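Local coordinates for protein probable oxidoreductase (Pseudomonas aeruginosa, PDB 4B7X) that probably carries out NADP(H)-dependent oxidation or reduction of a still unidentified substrate, as a member of the medium-chain dehydrogenase/reductase family, at residues Asn8-Leu13 with Val29-Gly34. Sequence-based numbering, arbitrary orientation.
Sequences NRQYQL and VETPLG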
# COMPACT_ATOMS: atom_id res chain seq x y z
N ASN H 8 27.32 -23.39 -28.43
CA ASN H 8 26.30 -22.89 -27.55
C ASN H 8 25.82 -21.54 -28.06
O ASN H 8 26.52 -20.52 -27.98
CB ASN H 8 26.82 -22.83 -26.10
CG ASN H 8 25.80 -22.26 -25.12
OD1 ASN H 8 24.58 -22.48 -25.24
ND2 ASN H 8 26.29 -21.53 -24.13
N ARG H 9 24.62 -21.54 -28.64
CA ARG H 9 24.00 -20.30 -29.10
C ARG H 9 23.47 -19.51 -27.91
O ARG H 9 22.92 -20.09 -26.97
CB ARG H 9 22.87 -20.59 -30.08
CG ARG H 9 23.28 -21.37 -31.33
CD ARG H 9 22.05 -21.74 -32.14
NE ARG H 9 21.14 -22.60 -31.38
CZ ARG H 9 19.86 -22.80 -31.69
NH1 ARG H 9 19.32 -22.22 -32.76
NH2 ARG H 9 19.11 -23.60 -30.94
N GLN H 10 23.63 -18.19 -27.96
CA GLN H 10 23.20 -17.33 -26.86
C GLN H 10 22.79 -15.95 -27.33
O GLN H 10 23.45 -15.33 -28.17
CB GLN H 10 24.29 -17.22 -25.79
CG GLN H 10 25.67 -16.81 -26.29
CD GLN H 10 26.74 -16.91 -25.23
OE1 GLN H 10 26.82 -17.90 -24.51
NE2 GLN H 10 27.56 -15.87 -25.12
N TYR H 11 21.68 -15.46 -26.79
CA TYR H 11 21.31 -14.06 -26.98
C TYR H 11 21.97 -13.23 -25.90
O TYR H 11 21.83 -13.52 -24.71
CB TYR H 11 19.79 -13.87 -26.99
CG TYR H 11 19.16 -14.00 -28.37
CD1 TYR H 11 19.39 -13.04 -29.35
CD2 TYR H 11 18.30 -15.06 -28.67
CE1 TYR H 11 18.81 -13.14 -30.60
CE2 TYR H 11 17.71 -15.17 -29.92
CZ TYR H 11 17.97 -14.21 -30.88
OH TYR H 11 17.40 -14.30 -32.13
N GLN H 12 22.71 -12.22 -26.33
CA GLN H 12 23.40 -11.30 -25.44
C GLN H 12 22.69 -9.96 -25.42
O GLN H 12 22.07 -9.57 -26.41
CB GLN H 12 24.84 -11.07 -25.94
CG GLN H 12 25.83 -12.16 -25.59
CD GLN H 12 27.27 -11.78 -25.93
OE1 GLN H 12 27.54 -10.71 -26.47
NE2 GLN H 12 28.21 -12.67 -25.59
N LEU H 13 22.78 -9.26 -24.29
CA LEU H 13 22.31 -7.88 -24.23
C LEU H 13 23.31 -7.00 -24.96
O LEU H 13 24.48 -6.95 -24.59
CB LEU H 13 22.16 -7.40 -22.78
CG LEU H 13 20.93 -6.56 -22.40
CD1 LEU H 13 21.14 -5.84 -21.07
CD2 LEU H 13 20.53 -5.56 -23.47
N VAL H 29 24.77 -14.73 -30.75
CA VAL H 29 26.20 -15.08 -30.77
C VAL H 29 26.41 -16.59 -30.61
O VAL H 29 25.64 -17.29 -29.94
CB VAL H 29 26.98 -14.31 -29.67
CG1 VAL H 29 28.46 -14.70 -29.64
CG2 VAL H 29 26.85 -12.81 -29.86
N GLU H 30 27.46 -17.07 -31.26
CA GLU H 30 27.84 -18.48 -31.18
C GLU H 30 29.22 -18.61 -30.53
O GLU H 30 30.25 -18.32 -31.16
CB GLU H 30 27.78 -19.12 -32.57
CG GLU H 30 26.36 -19.37 -33.06
CD GLU H 30 26.11 -18.91 -34.49
OE1 GLU H 30 26.68 -17.87 -34.91
OE2 GLU H 30 25.33 -19.58 -35.20
N THR H 31 29.23 -19.01 -29.27
CA THR H 31 30.47 -19.24 -28.52
C THR H 31 30.69 -20.73 -28.33
O THR H 31 29.72 -21.51 -28.35
CB THR H 31 30.45 -18.55 -27.13
OG1 THR H 31 29.49 -19.18 -26.28
CG2 THR H 31 30.12 -17.07 -27.26
N PRO H 32 31.96 -21.16 -28.15
CA PRO H 32 32.23 -22.58 -27.92
C PRO H 32 31.75 -23.03 -26.54
O PRO H 32 31.85 -22.28 -25.57
CB PRO H 32 33.76 -22.66 -28.00
CG PRO H 32 34.24 -21.28 -27.66
CD PRO H 32 33.19 -20.35 -28.21
N LEU H 33 31.22 -24.25 -26.47
CA LEU H 33 30.78 -24.81 -25.19
C LEU H 33 31.95 -25.12 -24.24
O LEU H 33 32.81 -25.96 -24.53
CB LEU H 33 29.91 -26.05 -25.40
CG LEU H 33 29.28 -26.68 -24.14
CD1 LEU H 33 28.14 -25.85 -23.59
CD2 LEU H 33 28.81 -28.10 -24.42
N GLY H 34 31.95 -24.45 -23.09
CA GLY H 34 32.99 -24.64 -22.08
C GLY H 34 32.75 -25.84 -21.18
O GLY H 34 31.98 -26.74 -21.51
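Val29 and Gln10 bond to each other through both backbone polar groups, which defines them as a hydrogen-bonded antiparallel pair. Gln10 N donates to Val29 O at 3.0 Å, and Val29 N returns a bond to Gln10 O. Asn8 and Thr31 form the second such pair, less evenly: Asn8 N reaches Thr31 O at 3.0 Å with an N-H...O angle of 164°, whereas the return bond from Thr31 N to Asn8 O is weak, at 3.4 Å. Between them, Arg9 and Glu30 are a non-hydrogen-bonded pair, and Arg9 CA lies 3.5 Å from Val29 O in a CA-H...O contact.

The bridges are antiparallel, although the axes of the two short segments, at 135°, fall well short of strict antiparallel alignment. Strands 7-13 and 26-32 make a two-stranded sheet near the start of the chain, within the GroES-like N-terminal region of this medium-chain dehydrogenase/reductase, and the contact centre is about 26 Å from the centre of the chain.

On the face carrying Asn8, Gln10, Val29 and Thr31, Val29 CG2 meets the end of Gln12 at an oblique crossing, 4.1 Å from Gln12 CD. The end of Gln10 runs across Thr31 at roughly a right angle, its CD 3.9 Å from Thr31 CG2; a chi1 of 53° and an extended chain beyond CG carry it over to the neighbouring strand. Asn8 meets Leu33 through aliphatic atoms, CB to CD1 at 4.1 Å; its buried amide instead bonds to Tyr105 N and Gln103 OE1. The reverse face has Arg9 and Glu30 side by side, touching through their CG atoms, while the guanidinium turns to salt bridges with Asp104 and Glu314.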